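Local coordinates for Mlr6093 protein (Mesorhizobium loti, PDB 2QJ8) that probably acts as a zinc-dependent hydrolase of the succinylglutamate desuccinylase/aspartoacylase family, cleaving ester bonds or carbon-nitrogen bonds of linear amides, at residues Pro62-Arg67 / Leu138-Phe143; Val69-Glu74 / Asn226-Leu231; His156-Ile161 / Gly189-Leu194; Val168-Ala173 / Thr201-Glu206; Lys175-Leu180 / Leu217-Ala222. One frame throughout, in Å; residues are numbered along the deposited sequence. Where two conformers were deposited one is given.

Contact 1. Residues Pro62-Arg67 / Leu138-Phe143; sequences PILARR and LDLHSF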
# COMPACT_ATOMS: atom_id res chain seq x y z
N PRO A 62 -1.35 -14.25 -3.74
CA PRO A 62 -0.36 -15.07 -4.44
C PRO A 62 0.67 -15.77 -3.55
O PRO A 62 0.96 -16.95 -3.78
CB PRO A 62 0.29 -14.07 -5.37
CG PRO A 62 -0.87 -13.21 -5.77
CD PRO A 62 -1.59 -12.99 -4.47
N ILE A 63 1.17 -15.07 -2.54
CA ILE A 63 2.15 -15.65 -1.59
C ILE A 63 1.52 -16.77 -0.78
O ILE A 63 2.08 -17.86 -0.69
CB ILE A 63 2.74 -14.57 -0.68
CG1 ILE A 63 3.73 -13.72 -1.48
CG2 ILE A 63 3.43 -15.21 0.54
CD1 ILE A 63 3.98 -12.33 -0.84
N LEU A 64 0.34 -16.50 -0.20
CA LEU A 64 -0.42 -17.51 0.53
C LEU A 64 -0.72 -18.72 -0.36
O LEU A 64 -0.62 -19.84 0.08
CB LEU A 64 -1.73 -16.91 1.11
CG LEU A 64 -2.54 -17.82 2.04
CD1 LEU A 64 -1.69 -18.28 3.24
CD2 LEU A 64 -3.81 -17.10 2.51
N ALA A 65 -1.14 -18.47 -1.61
CA ALA A 65 -1.38 -19.53 -2.57
C ALA A 65 -0.15 -20.41 -2.79
O ALA A 65 -0.29 -21.62 -2.90
CB ALA A 65 -1.89 -18.93 -3.94
N ARG A 66 1.03 -19.81 -2.91
CA ARG A 66 2.25 -20.55 -3.06
C ARG A 66 2.61 -21.33 -1.80
O ARG A 66 3.23 -22.40 -1.88
CB ARG A 66 3.39 -19.62 -3.42
CG ARG A 66 3.34 -19.14 -4.82
CD ARG A 66 4.18 -17.93 -4.96
NE ARG A 66 4.06 -17.40 -6.30
CZ ARG A 66 4.73 -17.84 -7.36
NH1 ARG A 66 5.58 -18.86 -7.28
NH2 ARG A 66 4.50 -17.24 -8.54
N ARG A 67 2.26 -20.81 -0.63
CA ARG A 67 2.47 -21.60 0.60
C ARG A 67 1.62 -22.88 0.62
O ARG A 67 2.09 -23.94 1.02
CB ARG A 67 2.17 -20.77 1.83
CG ARG A 67 3.18 -19.71 2.04
CD ARG A 67 2.83 -18.86 3.24
NE ARG A 67 3.94 -17.98 3.57
CZ ARG A 67 3.96 -17.04 4.51
NH1 ARG A 67 2.93 -16.83 5.33
NH2 ARG A 67 5.07 -16.34 4.65
N LEU A 138 -12.41 -20.58 -3.86
CA LEU A 138 -11.85 -19.71 -2.84
C LEU A 138 -11.00 -18.65 -3.55
O LEU A 138 -9.95 -18.99 -4.11
CB LEU A 138 -11.00 -20.50 -1.83
CG LEU A 138 -10.17 -19.71 -0.79
CD1 LEU A 138 -11.04 -18.78 0.10
CD2 LEU A 138 -9.39 -20.69 0.05
N ASP A 139 -11.44 -17.39 -3.54
CA ASP A 139 -10.66 -16.28 -4.14
C ASP A 139 -9.96 -15.49 -3.03
O ASP A 139 -10.60 -15.06 -2.08
CB ASP A 139 -11.57 -15.39 -4.98
CG ASP A 139 -10.81 -14.26 -5.73
OD1 ASP A 139 -9.75 -14.49 -6.39
OD2 ASP A 139 -11.31 -13.12 -5.70
N LEU A 140 -8.64 -15.33 -3.17
CA LEU A 140 -7.79 -14.58 -2.25
C LEU A 140 -7.78 -13.17 -2.87
O LEU A 140 -6.98 -12.86 -3.76
CB LEU A 140 -6.42 -15.24 -2.12
CG LEU A 140 -6.48 -16.76 -1.83
CD1 LEU A 140 -5.08 -17.36 -1.79
CD2 LEU A 140 -7.25 -17.12 -0.53
N HIS A 141 -8.71 -12.34 -2.39
CA HIS A 141 -9.12 -11.09 -3.06
C HIS A 141 -8.49 -9.79 -2.54
O HIS A 141 -8.23 -9.62 -1.34
CB HIS A 141 -10.64 -11.01 -2.98
CG HIS A 141 -11.24 -9.84 -3.69
ND1 HIS A 141 -11.70 -8.72 -3.02
CD2 HIS A 141 -11.45 -9.61 -5.01
CE1 HIS A 141 -12.16 -7.85 -3.90
NE2 HIS A 141 -12.02 -8.36 -5.12
N SER A 142 -8.20 -8.90 -3.49
CA SER A 142 -7.60 -7.64 -3.16
C SER A 142 -8.69 -6.67 -2.83
O SER A 142 -9.46 -6.31 -3.70
CB SER A 142 -6.83 -7.10 -4.35
OG SER A 142 -6.27 -5.83 -4.02
N PHE A 143 -8.78 -6.26 -1.58
CA PHE A 143 -9.79 -5.28 -1.21
C PHE A 143 -9.42 -3.92 -1.85
O PHE A 143 -10.29 -3.23 -2.41
CB PHE A 143 -9.90 -5.18 0.31
CG PHE A 143 -11.12 -4.45 0.77
CD1 PHE A 143 -12.36 -5.08 0.74
CD2 PHE A 143 -11.03 -3.13 1.19
CE1 PHE A 143 -13.48 -4.43 1.15
CE2 PHE A 143 -12.17 -2.47 1.60
CZ PHE A 143 -13.39 -3.13 1.59
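Leu140 points from strand 138-143 at the helical turn of Leu64 and Ala65, and a single methyl, CD1, does the touching. Its CB already points toward the helix, and with CG anti to the carbonyl carbon (chi1 -50°) the branch carries CD1 to the turn. CD1 ends 4.1 Å from Ala65 N and 4.2 Å from Ala65 CB. It therefore meets the backbone as much as a side chain. Leu64 also points toward the strand, but its CB is only at the margin, 4.5 Å from Leu140 CD1. No hydrogen bond links the two segments. The small methyl of Ala65 lets the leucine tip come close to the helix backbone. Beyond the pair, Leu140 also touches Ile50 of strand 47-52 and Thr205 of strand 201-208, the two strands paired with its own. Leu64 continues the layer toward Tyr220 and Val224 of helix 218-230. Helix 60-75 thus packs over the parallel strands of the catalytic domain, beside helix 218-230.

Contact 2. Residues Val69-Glu74 / Asn226-Leu231; sequences VKWLPE and NGLIAL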
# COMPACT_ATOMS: atom_id res chain seq x y z
N VAL A 69 0.47 -24.41 -2.05
CA VAL A 69 1.12 -25.27 -3.06
C VAL A 69 2.19 -26.17 -2.44
O VAL A 69 2.28 -27.34 -2.78
CB VAL A 69 1.70 -24.45 -4.24
CG1 VAL A 69 2.65 -25.29 -5.09
CG2 VAL A 69 0.57 -23.91 -5.10
N LYS A 70 2.99 -25.63 -1.53
CA LYS A 70 4.02 -26.42 -0.84
C LYS A 70 3.53 -27.29 0.33
O LYS A 70 4.18 -28.30 0.65
CB LYS A 70 5.15 -25.49 -0.37
CG LYS A 70 6.01 -24.97 -1.51
CD LYS A 70 7.13 -24.07 -1.01
N TRP A 71 2.42 -26.90 0.97
CA TRP A 71 1.89 -27.57 2.17
C TRP A 71 0.91 -28.68 1.88
O TRP A 71 0.91 -29.68 2.58
CB TRP A 71 1.27 -26.51 3.08
CG TRP A 71 0.52 -26.98 4.27
CD1 TRP A 71 1.04 -27.45 5.44
CD2 TRP A 71 -0.89 -26.90 4.47
NE1 TRP A 71 0.03 -27.71 6.34
CE2 TRP A 71 -1.16 -27.38 5.77
CE3 TRP A 71 -1.95 -26.49 3.67
CZ2 TRP A 71 -2.45 -27.45 6.28
CZ3 TRP A 71 -3.24 -26.58 4.18
CH2 TRP A 71 -3.47 -27.05 5.47
N LEU A 72 0.07 -28.50 0.86
CA LEU A 72 -0.93 -29.48 0.52
C LEU A 72 -0.47 -30.89 0.11
O LEU A 72 -1.23 -31.83 0.33
CB LEU A 72 -1.90 -28.93 -0.52
CG LEU A 72 -2.82 -27.85 -0.01
CD1 LEU A 72 -3.49 -27.25 -1.24
CD2 LEU A 72 -3.83 -28.39 1.03
N PRO A 73 0.70 -31.03 -0.56
CA PRO A 73 1.18 -32.39 -0.82
C PRO A 73 1.24 -33.31 0.41
O PRO A 73 0.96 -34.49 0.23
CB PRO A 73 2.56 -32.16 -1.44
CG PRO A 73 2.38 -30.83 -2.20
CD PRO A 73 1.54 -30.02 -1.24
N GLU A 74 1.60 -32.81 1.60
CA GLU A 74 1.59 -33.60 2.84
C GLU A 74 0.25 -33.50 3.62
O GLU A 74 -0.24 -34.51 4.12
CB GLU A 74 2.78 -33.26 3.76
CG GLU A 74 4.18 -33.62 3.18
CD GLU A 74 4.39 -35.12 2.95
OE1 GLU A 74 4.50 -35.88 3.95
OE2 GLU A 74 4.50 -35.53 1.75
N ASN A 226 -8.27 -23.62 8.55
CA ASN A 226 -9.55 -23.91 9.20
C ASN A 226 -10.65 -24.14 8.13
O ASN A 226 -11.47 -25.07 8.26
CB ASN A 226 -9.99 -22.77 10.14
CG ASN A 226 -9.06 -22.55 11.33
OD1 ASN A 226 -8.38 -23.46 11.77
ND2 ASN A 226 -9.02 -21.32 11.84
N GLY A 227 -10.63 -23.31 7.09
CA GLY A 227 -11.57 -23.42 5.97
C GLY A 227 -11.45 -24.75 5.28
O GLY A 227 -12.46 -25.40 5.02
N LEU A 228 -10.20 -25.17 5.01
CA LEU A 228 -9.91 -26.47 4.38
C LEU A 228 -10.35 -27.66 5.21
O LEU A 228 -10.85 -28.64 4.66
CB LEU A 228 -8.44 -26.60 4.04
CG LEU A 228 -7.95 -25.66 2.96
CD1 LEU A 228 -6.45 -25.74 2.92
CD2 LEU A 228 -8.59 -26.00 1.63
N ILE A 229 -10.17 -27.56 6.52
CA ILE A 229 -10.65 -28.54 7.47
C ILE A 229 -12.18 -28.60 7.39
O ILE A 229 -12.74 -29.67 7.19
CB ILE A 229 -10.20 -28.22 8.91
CG1 ILE A 229 -8.69 -28.42 9.06
CG2 ILE A 229 -10.92 -29.13 9.92
CD1 ILE A 229 -8.13 -27.83 10.34
N ALA A 230 -12.84 -27.45 7.47
CA ALA A 230 -14.30 -27.37 7.36
C ALA A 230 -14.85 -27.95 6.04
O ALA A 230 -15.97 -28.42 5.98
CB ALA A 230 -14.77 -25.92 7.53
N LEU A 231 -14.05 -27.91 4.98
CA LEU A 231 -14.46 -28.49 3.70
C LEU A 231 -14.14 -30.00 3.59
O LEU A 231 -14.47 -30.61 2.59
CB LEU A 231 -13.78 -27.73 2.56
CG LEU A 231 -14.26 -26.30 2.33
CD1 LEU A 231 -13.25 -25.56 1.54
CD2 LEU A 231 -15.64 -26.30 1.65
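The indole of Trp71 meets Leu228 at its edge, and residues 226-231 place nothing against either of its faces. Leu228 CD1 lies in the ring plane, off the six-membered ring. It is 3.5 Å from Trp71 CZ3 and 4.1 Å from Trp71 CH2. The two side chains come from opposite directions, so the methyl meets the outer rim of the ring head-on. Trp71 CB points toward the other helix, and with CG anti to the backbone N (chi1 173°) the six-membered ring leads. Its NE1 is on the five-membered ring, well away from the leucine. Leu72 supplies the second touch. Its CD2 comes 4.2 Å from the same Leu228 CD1 and meets it at a slant. One leucine methyl therefore serves two neighbouring residues of helix 60-75. The backbones stay apart, with the CA atoms of Leu72 and Leu228 10.2 Å from each other, and side chains alone bridge the helices. Leu72 also packs on Ile81 and Ile83 of strand 79-84, and Trp71 touches Val234. Just after the contact the helix kinks at Pro73. No hydrogen bond or charge joins the two segments. Their association rests on van der Waals contact and on withdrawing apolar carbon from water, so it depends on shape more than on direction.

Contact 3. Residues His156-Ile161 / Gly189-Leu194; sequences HPIADI and GMFDTL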
# COMPACT_ATOMS: atom_id res chain seq x y z
N HIS A 156 -22.00 -11.81 0.56
CA HIS A 156 -23.04 -11.01 -0.07
C HIS A 156 -24.41 -11.75 0.06
O HIS A 156 -24.51 -12.91 -0.34
CB HIS A 156 -22.68 -10.78 -1.54
CG HIS A 156 -23.56 -9.80 -2.23
ND1 HIS A 156 -24.90 -10.04 -2.46
CD2 HIS A 156 -23.31 -8.58 -2.74
CE1 HIS A 156 -25.43 -9.00 -3.09
NE2 HIS A 156 -24.48 -8.11 -3.27
N PRO A 157 -25.43 -11.12 0.69
CA PRO A 157 -26.75 -11.73 0.78
C PRO A 157 -27.38 -12.10 -0.57
O PRO A 157 -27.27 -11.34 -1.54
CB PRO A 157 -27.58 -10.64 1.45
CG PRO A 157 -26.63 -9.91 2.25
CD PRO A 157 -25.40 -9.86 1.46
N ILE A 158 -27.96 -13.30 -0.63
CA ILE A 158 -28.64 -13.81 -1.83
C ILE A 158 -30.00 -14.41 -1.45
O ILE A 158 -30.20 -14.82 -0.29
CB ILE A 158 -27.74 -14.80 -2.64
CG1 ILE A 158 -27.45 -16.08 -1.85
CG2 ILE A 158 -26.43 -14.06 -3.08
CD1 ILE A 158 -26.84 -17.18 -2.68
N ALA A 159 -30.91 -14.46 -2.43
CA ALA A 159 -32.28 -14.92 -2.21
C ALA A 159 -32.43 -16.41 -1.95
O ALA A 159 -33.40 -16.81 -1.29
CB ALA A 159 -33.20 -14.48 -3.38
N ASP A 160 -31.50 -17.23 -2.47
CA ASP A 160 -31.54 -18.69 -2.24
C ASP A 160 -31.03 -18.97 -0.81
O ASP A 160 -29.81 -18.91 -0.55
CB ASP A 160 -30.75 -19.44 -3.29
CG ASP A 160 -31.00 -20.90 -3.24
OD1 ASP A 160 -30.41 -21.56 -2.37
OD2 ASP A 160 -31.80 -21.40 -4.06
N ILE A 161 -31.97 -19.30 0.08
CA ILE A 161 -31.72 -19.44 1.52
C ILE A 161 -30.72 -20.55 1.86
O ILE A 161 -29.80 -20.31 2.61
CB ILE A 161 -33.03 -19.65 2.32
CG1 ILE A 161 -33.98 -18.45 2.15
CG2 ILE A 161 -32.71 -19.82 3.80
CD1 ILE A 161 -35.45 -18.75 2.54
N GLY A 189 -19.87 -10.62 -13.26
CA GLY A 189 -18.80 -11.51 -13.55
C GLY A 189 -18.70 -12.81 -12.77
O GLY A 189 -19.57 -13.68 -12.89
N MSE A 190 -17.66 -12.92 -11.95
CA MSE A 190 -17.36 -14.16 -11.23
C MSE A 190 -18.43 -14.54 -10.21
O MSE A 190 -18.81 -15.70 -10.12
CB MSE A 190 -15.98 -14.06 -10.55
CG MSE A 190 -15.35 -15.39 -10.23
SE MSE A 190 -13.49 -15.28 -9.58
CE MSE A 190 -12.67 -14.22 -11.00
N PHE A 191 -18.92 -13.57 -9.45
CA PHE A 191 -19.94 -13.84 -8.45
C PHE A 191 -21.18 -14.38 -9.13
O PHE A 191 -21.64 -15.46 -8.79
CB PHE A 191 -20.27 -12.59 -7.63
CG PHE A 191 -21.24 -12.85 -6.51
CD1 PHE A 191 -22.61 -12.95 -6.74
CD2 PHE A 191 -20.77 -13.03 -5.21
CE1 PHE A 191 -23.49 -13.20 -5.71
CE2 PHE A 191 -21.64 -13.28 -4.17
CZ PHE A 191 -23.01 -13.36 -4.42
N ASP A 192 -21.72 -13.63 -10.08
CA ASP A 192 -22.91 -14.08 -10.82
C ASP A 192 -22.72 -15.43 -11.47
O ASP A 192 -23.62 -16.25 -11.48
CB ASP A 192 -23.29 -13.08 -11.91
CG ASP A 192 -24.00 -11.86 -11.38
OD1 ASP A 192 -24.27 -11.77 -10.16
OD2 ASP A 192 -24.29 -10.97 -12.21
N THR A 193 -21.54 -15.66 -12.01
CA THR A 193 -21.23 -16.93 -12.68
C THR A 193 -21.25 -18.13 -11.74
O THR A 193 -21.98 -19.08 -11.96
CB THR A 193 -19.85 -16.83 -13.42
OG1 THR A 193 -20.01 -15.93 -14.51
CG2 THR A 193 -19.42 -18.19 -13.97
N LEU A 194 -20.50 -18.04 -10.66
CA LEU A 194 -20.36 -19.14 -9.72
C LEU A 194 -21.55 -19.35 -8.82
O LEU A 194 -22.00 -20.48 -8.61
CB LEU A 194 -19.11 -18.95 -8.86
CG LEU A 194 -17.74 -19.24 -9.47
CD1 LEU A 194 -17.67 -18.84 -10.92
CD2 LEU A 194 -16.71 -18.52 -8.61
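The His156 and Phe191 CA atoms stand 9.4 Å apart, with the loop at 156-161 running past the first turn of helix 190-197. Both segments hold an N-cap: Gly189 precedes this helix, and Asp160 precedes helix 161-172 and bonds Gln163 N through OD1. Phe191 carries the contact, its ring turned to the loop with CG anti to the backbone N (chi1 -175°). Ile158 CG2 meets the rim of the phenyl ring in its plane, 3.7 Å from Phe191 CZ. His156 CB approaches obliquely, 3.8 Å from Phe191 CE2. The two rings are also oblique, with planes at 55°. With an alanine in place of Phe191, Ile158 and His156 are likely to lose their shared partner, and a gap would open between loop and helix. His184 packs edge-to-face with the imidazole, and two bonds hold it. NE2 bonds Asn185 N, and His156 ND1 donates to Pro157 O at 2.9 Å, with a bent N-H...O angle of 137°.

Contact 4. Residues Val168-Ala173 / Thr201-Glu206; sequences VSISKA and TFICTE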
# COMPACT_ATOMS: atom_id res chain seq x y z
N VAL A 168 -22.37 -19.13 4.12
CA VAL A 168 -22.08 -18.36 5.33
C VAL A 168 -21.51 -19.28 6.41
O VAL A 168 -20.56 -18.90 7.05
CB VAL A 168 -23.35 -17.58 5.82
CG1 VAL A 168 -23.14 -17.01 7.20
CG2 VAL A 168 -23.71 -16.47 4.83
N SER A 169 -22.04 -20.48 6.57
CA SER A 169 -21.51 -21.43 7.56
C SER A 169 -20.06 -21.84 7.28
O SER A 169 -19.22 -21.83 8.19
CB SER A 169 -22.38 -22.68 7.64
OG SER A 169 -23.65 -22.32 8.17
N ILE A 170 -19.79 -22.18 6.02
CA ILE A 170 -18.43 -22.52 5.60
C ILE A 170 -17.47 -21.34 5.87
O ILE A 170 -16.40 -21.55 6.43
CB ILE A 170 -18.36 -22.95 4.12
CG1 ILE A 170 -19.13 -24.26 3.89
CG2 ILE A 170 -16.87 -23.16 3.72
CD1 ILE A 170 -19.23 -24.73 2.41
N SER A 171 -17.90 -20.12 5.52
CA SER A 171 -17.13 -18.90 5.73
C SER A 171 -16.79 -18.65 7.20
O SER A 171 -15.66 -18.35 7.53
CB SER A 171 -17.88 -17.71 5.15
OG SER A 171 -18.01 -17.83 3.74
N LYS A 172 -17.78 -18.79 8.08
CA LYS A 172 -17.59 -18.64 9.52
C LYS A 172 -16.62 -19.66 10.12
O LYS A 172 -15.89 -19.32 11.05
CB LYS A 172 -18.94 -18.72 10.25
CG LYS A 172 -19.83 -17.48 10.05
CD LYS A 172 -21.21 -17.68 10.71
CE LYS A 172 -22.08 -16.43 10.56
NZ LYS A 172 -23.49 -16.63 11.06
N ALA A 173 -16.62 -20.88 9.56
CA ALA A 173 -15.70 -21.96 9.93
C ALA A 173 -14.20 -21.66 9.65
O ALA A 173 -13.35 -22.39 10.13
CB ALA A 173 -16.11 -23.30 9.25
N THR A 201 -20.42 -22.81 -4.17
CA THR A 201 -19.93 -22.13 -2.96
C THR A 201 -18.79 -21.24 -3.40
O THR A 201 -17.81 -21.72 -3.95
CB THR A 201 -19.46 -23.13 -1.93
OG1 THR A 201 -20.59 -23.92 -1.56
CG2 THR A 201 -18.86 -22.42 -0.66
N PHE A 202 -18.97 -19.92 -3.29
CA PHE A 202 -17.93 -18.97 -3.65
C PHE A 202 -17.55 -18.20 -2.39
O PHE A 202 -18.42 -17.54 -1.80
CB PHE A 202 -18.45 -18.04 -4.73
CG PHE A 202 -17.46 -17.01 -5.20
CD1 PHE A 202 -16.12 -17.35 -5.48
CD2 PHE A 202 -17.87 -15.70 -5.45
CE1 PHE A 202 -15.21 -16.41 -5.94
CE2 PHE A 202 -16.96 -14.74 -5.93
CZ PHE A 202 -15.62 -15.10 -6.16
N ILE A 203 -16.28 -18.29 -2.00
CA ILE A 203 -15.73 -17.67 -0.79
C ILE A 203 -14.61 -16.69 -1.16
O ILE A 203 -13.70 -17.01 -1.91
CB ILE A 203 -15.31 -18.75 0.24
CG1 ILE A 203 -16.58 -19.45 0.77
CG2 ILE A 203 -14.61 -18.16 1.41
CD1 ILE A 203 -16.28 -20.58 1.67
N CYS A 204 -14.74 -15.45 -0.65
CA CYS A 204 -13.82 -14.38 -0.93
C CYS A 204 -13.17 -13.89 0.36
O CYS A 204 -13.86 -13.30 1.20
CB CYS A 204 -14.63 -13.28 -1.62
SG CYS A 204 -13.68 -12.01 -2.36
N THR A 205 -11.87 -14.14 0.53
CA THR A 205 -11.12 -13.71 1.71
C THR A 205 -10.54 -12.35 1.32
O THR A 205 -10.07 -12.18 0.21
CB THR A 205 -10.03 -14.68 2.08
OG1 THR A 205 -9.13 -14.78 1.00
CG2 THR A 205 -10.62 -16.06 2.37
N GLU A 206 -10.57 -11.39 2.23
CA GLU A 206 -10.17 -10.01 1.91
C GLU A 206 -8.81 -9.60 2.41
O GLU A 206 -8.53 -9.71 3.60
CB GLU A 206 -11.20 -9.02 2.44
CG GLU A 206 -12.59 -9.17 1.84
CD GLU A 206 -12.70 -8.94 0.34
OE1 GLU A 206 -11.87 -8.22 -0.26
OE2 GLU A 206 -13.66 -9.47 -0.26
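Helix 168-172 lies over strand 201-206, the axes 9.1 Å apart at closest and 37° from parallel. The backbones come nearest at Ser171 and Ile203, whose CA atoms are 6.8 Å apart. Side chains of alternate strand residues, Thr201 and Ile203, point toward the helix. Ile203 CD1 presses on Ile170 CG2 at 3.3 Å, tighter than usual van der Waals contact, and the two side chains cross at about a right angle. Two residues earlier in the strand, Thr201 CG2 meets Ile170 CD1 tip to tip at 3.9 Å. Ser171 OG borders Ile203 CG1 at 3.7 Å. It is placed there with OG anti to the carbonyl carbon (chi1 -64°), where it bonds Thr167 O in its own helix. Cutting Ile203 back to an alanine would probably leave Ile170 CG2 without its mate and open a gap beside Ser171. Phe202 points the other way, to helix 190-197, so the strand is covered by helices on both sides. The contact is largely apolar, and tight at the isoleucine pair. The one buried hydroxyl facing Ile203 is satisfied within the helix, so a polar atom is accommodated here without a bond across.

Contact 5. Residues Lys175-Leu180 / Leu217-Ala222; sequences KLPVTL and LTIYEA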
# COMPACT_ATOMS: atom_id res chain seq x y z
N LYS A 175 -12.86 -19.08 10.85
CA LYS A 175 -12.51 -18.43 12.09
C LYS A 175 -11.63 -17.17 11.92
O LYS A 175 -10.73 -16.93 12.71
CB LYS A 175 -11.89 -19.43 13.08
CG LYS A 175 -12.66 -20.73 13.19
CD LYS A 175 -12.26 -21.52 14.43
CE LYS A 175 -12.85 -22.94 14.41
NZ LYS A 175 -14.27 -23.03 13.91
N LEU A 176 -11.87 -16.39 10.87
CA LEU A 176 -11.17 -15.13 10.69
C LEU A 176 -11.77 -14.10 11.67
O LEU A 176 -12.88 -14.31 12.22
CB LEU A 176 -11.32 -14.63 9.24
CG LEU A 176 -10.56 -15.42 8.20
CD1 LEU A 176 -11.07 -15.07 6.76
CD2 LEU A 176 -9.04 -15.21 8.32
N PRO A 177 -11.02 -13.01 11.97
CA PRO A 177 -11.51 -11.93 12.84
C PRO A 177 -12.93 -11.43 12.57
O PRO A 177 -13.68 -11.22 13.53
CB PRO A 177 -10.49 -10.82 12.59
CG PRO A 177 -9.25 -11.55 12.39
CD PRO A 177 -9.60 -12.80 11.63
N VAL A 178 -13.29 -11.29 11.30
CA VAL A 178 -14.61 -10.82 10.89
C VAL A 178 -15.23 -11.60 9.74
O VAL A 178 -14.55 -11.89 8.75
CB VAL A 178 -14.52 -9.35 10.39
CG1 VAL A 178 -15.88 -8.84 9.85
CG2 VAL A 178 -13.97 -8.43 11.50
N THR A 179 -16.50 -11.95 9.85
CA THR A 179 -17.25 -12.40 8.67
C THR A 179 -18.21 -11.23 8.44
O THR A 179 -18.97 -10.91 9.33
CB THR A 179 -17.99 -13.76 8.83
OG1 THR A 179 -17.04 -14.78 9.14
CG2 THR A 179 -18.75 -14.12 7.52
N LEU A 180 -18.17 -10.60 7.27
CA LEU A 180 -19.00 -9.42 7.05
C LEU A 180 -20.15 -9.66 6.09
O LEU A 180 -19.90 -10.00 4.94
CB LEU A 180 -18.16 -8.26 6.52
CG LEU A 180 -18.83 -6.88 6.33
CD1 LEU A 180 -19.35 -6.24 7.62
CD2 LEU A 180 -17.87 -5.95 5.62
N LEU A 217 -0.58 -12.03 8.04
CA LEU A 217 -0.51 -13.12 7.05
C LEU A 217 -0.52 -14.54 7.70
O LEU A 217 -0.90 -15.52 7.04
CB LEU A 217 0.68 -12.91 6.09
CG LEU A 217 0.89 -13.76 4.81
CD1 LEU A 217 -0.34 -13.85 3.91
CD2 LEU A 217 2.08 -13.25 4.00
N THR A 218 -0.14 -14.66 8.97
CA THR A 218 -0.27 -15.94 9.68
C THR A 218 -1.77 -16.10 10.05
O THR A 218 -2.29 -17.22 10.12
CB THR A 218 0.70 -16.07 10.90
OG1 THR A 218 0.19 -15.35 12.02
CG2 THR A 218 2.13 -15.60 10.54
N ILE A 219 -2.48 -14.98 10.25
CA ILE A 219 -3.93 -15.01 10.48
C ILE A 219 -4.65 -15.67 9.29
O ILE A 219 -5.46 -16.59 9.47
CB ILE A 219 -4.51 -13.59 10.71
CG1 ILE A 219 -3.96 -12.97 12.00
CG2 ILE A 219 -6.06 -13.59 10.73
CD1 ILE A 219 -4.26 -13.76 13.27
N TYR A 220 -4.30 -15.20 8.08
CA TYR A 220 -4.85 -15.73 6.83
C TYR A 220 -4.52 -17.18 6.61
O TYR A 220 -5.39 -17.94 6.16
CB TYR A 220 -4.36 -14.94 5.64
CG TYR A 220 -4.99 -13.57 5.51
CD1 TYR A 220 -6.29 -13.44 4.97
CD2 TYR A 220 -4.30 -12.41 5.89
CE1 TYR A 220 -6.88 -12.21 4.82
CE2 TYR A 220 -4.88 -11.15 5.73
CZ TYR A 220 -6.18 -11.06 5.19
OH TYR A 220 -6.78 -9.82 5.03
N GLU A 221 -3.26 -17.56 6.88
CA GLU A 221 -2.82 -18.96 6.83
C GLU A 221 -3.66 -19.86 7.71
O GLU A 221 -4.07 -20.94 7.26
CB GLU A 221 -1.39 -19.13 7.37
CG GLU A 221 -0.31 -19.17 6.37
CD GLU A 221 1.06 -19.43 7.03
OE1 GLU A 221 1.18 -19.59 8.26
OE2 GLU A 221 2.05 -19.48 6.30
N ALA A 222 -3.83 -19.46 8.97
CA ALA A 222 -4.59 -20.25 9.93
C ALA A 222 -6.07 -20.32 9.51
O ALA A 222 -6.71 -21.37 9.66
CB ALA A 222 -4.45 -19.69 11.35
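Leu176 and Pro177 face Ile219 just after the chain leaves a helix at Lys175, whose phi is positive (56°). Leu176 CD2 lies 4.0 Å from Ile219 O and 4.2 Å from Ile219 CG2, over the first turn of helix 218-222. The same methyl is 4.5 Å from Tyr220 CA. Pro177 follows and points toward the helix. Its CD is 3.7 Å from Ile219 CG2, the closest touch here, and its CG is 4.1 Å from that methyl. Ile219 has CG1 anti to the carbonyl carbon (chi1 -65°), which leaves CG2 turned to the proline; the isoleucine lies at a slant to both Leu176 and Pro177. At Val178 the chain enters strand 178-182 and moves away from the helix. This strand pairs with strands 152-155 and 250-261. Ile219 and Tyr220 also rest on Pro151, and the Tyr220 ring stacks with Phe207. The first turn of helix 218-230 thus covers the turn from helix 161-172 into strand 178-182, consistent with the alpha/beta catalytic domain of the aspartoacylase family.

Contacts 1, 2 and 4 are buried, contact 5 is partly buried, and contact 3 lies at the surface. Contacts 1 and 2 share helix 60-75; contacts 2 and 5 share helix 218-230. The salt bridge of Arg67 and Glu221 joins contacts 1 and 5. Contacts 1 and 4 meet through the paired strands 136-144 and 201-208, where His141 hydrogen-bonds Glu206. Contacts 3 and 4 join at Phe202. None of the five has a hydrogen bond between its segments. Contacts 1, 4 and 5 rest mainly on aliphatic carbon, with a serine oxygen in contact 4, whereas the outlying contacts 2 and 3 use aromatic rings. Polar ties run within segments, to neighbouring residues or between contacts instead.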